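Local structure of UDP-N-acetylglucosamine 4-epimerase (Bacillus cereus, 3M2P) at residues G184-L189 against K246-V251. The protein probably interconverts UDP-N-acetylglucosamine and UDP-N-acetylgalactosamine by epimerisation at C4, as a member of the NAD(P)-dependent epimerase/dehydratase family. Sequence-based numbering, arbitrary orientation.
Sequences GEQLTL and KDNLLV
The side-chain amide of N248 lies with one face against the E185-Q186 peptide, CG standing 3.5 Å from Q186 CA. Its ND2 hydrogen-bonds N245 OD1, while N245 ND2 reaches E185 O, so N245, just before K246, ties E185 to the 246-251 segment. The Q186 amide, its plane 35° from that of N248, has L250 under one face: L250 CB is 3.3 Å from Q186 CD, with L250 CD2 on the same side but beyond the outer rim, between NE2 and OE1. The glutamine reaches this far with CG anti to the backbone N (chi1 -163°) and the chain extended. Then a short parallel ladder starts. L187 N donates to the O of N248, which is the centre of an inverse gamma turn, L187 O accepts from L250 N, and L189 N closes onto L250 O. T188 CG2 lies beside L250 CB at 3.5 Å. On the other face L249 CD1 meets L189 CG at 4.0 Å and L187 CB at 4.1 Å. This small surface sheet, separate from the large Rossmann-type one, is consistent with the C-terminal lobe of extended short-chain dehydrogenases; L187, L189, L249 and V251 face helices 173-182 and 232-242.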
ATOM      1  N   GLY A 184      -2.726  33.659  23.941  1.00 60.59           N
ATOM      2  CA  GLY A 184      -2.875  33.442  25.370  1.00 60.66           C
ATOM      3  C   GLY A 184      -4.261  32.905  25.684  1.00 60.65           C
ATOM      4  O   GLY A 184      -5.132  33.631  26.161  1.00 60.88           O
ATOM      5  N   GLU A 185      -4.468  31.625  25.400  1.00 60.94           N
ATOM      6  CA  GLU A 185      -5.771  31.009  25.570  1.00 60.20           C
ATOM      7  C   GLU A 185      -5.663  29.552  26.012  1.00 58.85           C
ATOM      8  O   GLU A 185      -4.692  28.865  25.701  1.00 58.21           O
ATOM      9  CB  GLU A 185      -6.577  31.113  24.282  1.00 60.46           C
ATOM     10  CG  GLU A 185      -7.986  30.586  24.439  1.00 63.44           C
ATOM     11  CD  GLU A 185      -8.826  30.823  23.211  1.00 67.18           C
ATOM     12  OE1 GLU A 185      -8.517  31.790  22.476  1.00 68.27           O
ATOM     13  OE2 GLU A 185      -9.786  30.044  22.986  1.00 66.85           O
ATOM     14  N   GLN A 186      -6.662  29.079  26.742  1.00 57.94           N
ATOM     15  CA  GLN A 186      -6.571  27.750  27.316  1.00 56.61           C
ATOM     16  C   GLN A 186      -6.555  26.654  26.253  1.00 56.45           C
ATOM     17  O   GLN A 186      -7.501  26.516  25.477  1.00 56.04           O
ATOM     18  CB  GLN A 186      -7.704  27.504  28.310  1.00 55.61           C
ATOM     19  CG  GLN A 186      -7.438  26.319  29.221  1.00 55.17           C
ATOM     20  CD  GLN A 186      -8.490  26.154  30.300  1.00 55.50           C
ATOM     21  OE1 GLN A 186      -9.682  26.382  30.060  1.00 54.35           O
ATOM     22  NE2 GLN A 186      -8.055  25.748  31.502  1.00 52.68           N
ATOM     23  N   LEU A 187      -5.467  25.885  26.225  1.00 54.85           N
ATOM     24  CA  LEU A 187      -5.411  24.634  25.472  1.00 52.98           C
ATOM     25  C   LEU A 187      -6.183  23.538  26.218  1.00 53.13           C
ATOM     26  O   LEU A 187      -6.117  23.447  27.447  1.00 52.29           O
ATOM     27  CB  LEU A 187      -3.963  24.191  25.277  1.00 52.10           C
ATOM     28  CG  LEU A 187      -3.145  24.805  24.142  1.00 53.57           C
ATOM     29  CD1 LEU A 187      -3.474  26.272  23.936  1.00 54.92           C
ATOM     30  CD2 LEU A 187      -1.665  24.610  24.401  1.00 52.01           C
ATOM     31  N   THR A 188      -6.917  22.712  25.474  1.00 52.26           N
ATOM     32  CA  THR A 188      -7.665  21.610  26.068  1.00 49.37           C
ATOM     33  C   THR A 188      -7.272  20.288  25.422  1.00 48.93           C
ATOM     34  O   THR A 188      -6.752  20.264  24.308  1.00 48.96           O
ATOM     35  CB  THR A 188      -9.187  21.802  25.928  1.00 48.30           C
ATOM     36  OG1 THR A 188      -9.540  21.876  24.543  1.00 48.70           O
ATOM     37  CG2 THR A 188      -9.634  23.066  26.620  1.00 50.26           C
ATOM     38  N   LEU A 189      -7.511  19.193  26.134  1.00 47.69           N
ATOM     39  CA  LEU A 189      -7.287  17.861  25.604  1.00 46.71           C
ATOM     40  C   LEU A 189      -8.526  17.073  25.932  1.00 47.47           C
ATOM     41  O   LEU A 189      -8.901  17.014  27.093  1.00 49.17           O
ATOM     42  CB  LEU A 189      -6.085  17.216  26.292  1.00 48.03           C
ATOM     43  CG  LEU A 189      -4.674  17.755  26.011  1.00 47.48           C
ATOM     44  CD1 LEU A 189      -3.714  17.237  27.045  1.00 47.64           C
ATOM     45  CD2 LEU A 189      -4.188  17.385  24.624  1.00 46.84           C
ATOM     46  N   LYS A 246       2.080  29.613  30.182  1.00 59.84           N
ATOM     47  CA  LYS A 246       2.382  28.562  31.146  1.00 61.81           C
ATOM     48  C   LYS A 246       1.158  28.063  31.918  1.00 62.23           C
ATOM     49  O   LYS A 246       0.398  28.849  32.489  1.00 62.22           O
ATOM     50  CB  LYS A 246       3.483  29.023  32.103  1.00 63.69           C
ATOM     51  CG  LYS A 246       4.808  29.329  31.397  1.00 63.19           C
ATOM     52  CD  LYS A 246       5.596  30.418  32.126  1.00 68.36           C
ATOM     53  CE  LYS A 246       4.775  31.708  32.275  1.00 67.73           C
ATOM     54  NZ  LYS A 246       4.501  32.383  30.963  1.00 64.78           N
ATOM     55  N   ASP A 247       0.977  26.743  31.900  1.00 61.94           N
ATOM     56  CA  ASP A 247      -0.036  26.046  32.701  1.00 62.03           C
ATOM     57  C   ASP A 247      -1.467  26.155  32.165  1.00 60.81           C
ATOM     58  O   ASP A 247      -2.369  25.453  32.625  1.00 59.32           O
ATOM     59  CB  ASP A 247       0.040  26.475  34.169  1.00 63.77           C
ATOM     60  CG  ASP A 247       1.339  26.040  34.834  1.00 66.95           C
ATOM     61  OD1 ASP A 247       2.065  25.206  34.244  1.00 65.50           O
ATOM     62  OD2 ASP A 247       1.636  26.529  35.947  1.00 68.64           O
ATOM     63  N   ASN A 248      -1.664  27.021  31.181  1.00 59.86           N
ATOM     64  CA  ASN A 248      -2.976  27.203  30.595  1.00 56.78           C
ATOM     65  C   ASN A 248      -3.414  25.950  29.820  1.00 56.31           C
ATOM     66  O   ASN A 248      -3.565  25.987  28.598  1.00 56.21           O
ATOM     67  CB  ASN A 248      -2.981  28.448  29.701  1.00 56.51           C
ATOM     68  CG  ASN A 248      -4.352  29.106  29.621  1.00 58.77           C
ATOM     69  OD1 ASN A 248      -5.300  28.672  30.282  1.00 59.04           O
ATOM     70  ND2 ASN A 248      -4.462  30.160  28.816  1.00 58.42           N
ATOM     71  N   LEU A 249      -3.609  24.842  30.535  1.00 54.89           N
ATOM     72  CA  LEU A 249      -4.067  23.591  29.924  1.00 52.95           C
ATOM     73  C   LEU A 249      -5.269  22.984  30.660  1.00 52.91           C
ATOM     74  O   LEU A 249      -5.277  22.880  31.885  1.00 53.73           O
ATOM     75  CB  LEU A 249      -2.922  22.578  29.860  1.00 52.57           C
ATOM     76  CG  LEU A 249      -3.214  21.158  29.370  1.00 51.41           C
ATOM     77  CD1 LEU A 249      -3.754  21.128  27.936  1.00 49.90           C
ATOM     78  CD2 LEU A 249      -1.955  20.315  29.487  1.00 50.49           C
ATOM     79  N   LEU A 250      -6.283  22.588  29.900  1.00 51.24           N
ATOM     80  CA  LEU A 250      -7.499  22.020  30.459  1.00 49.83           C
ATOM     81  C   LEU A 250      -7.665  20.607  29.920  1.00 49.58           C
ATOM     82  O   LEU A 250      -7.522  20.374  28.726  1.00 50.18           O
ATOM     83  CB  LEU A 250      -8.699  22.878  30.036  1.00 51.00           C
ATOM     84  CG  LEU A 250     -10.103  22.783  30.655  1.00 49.79           C
ATOM     85  CD1 LEU A 250     -10.590  21.351  30.824  1.00 47.93           C
ATOM     86  CD2 LEU A 250     -10.155  23.534  31.972  1.00 51.49           C
ATOM     87  N   VAL A 251      -7.960  19.655  30.792  1.00 49.68           N
ATOM     88  CA  VAL A 251      -8.373  18.341  30.326  1.00 48.37           C
ATOM     89  C   VAL A 251      -9.893  18.195  30.504  1.00 49.58           C
ATOM     90  O   VAL A 251     -10.398  18.118  31.633  1.00 49.02           O
ATOM     91  CB  VAL A 251      -7.616  17.214  31.040  1.00 46.83           C
ATOM     92  CG1 VAL A 251      -8.090  15.863  30.533  1.00 47.44           C
ATOM     93  CG2 VAL A 251      -6.130  17.365  30.809  1.00 47.81           C
TER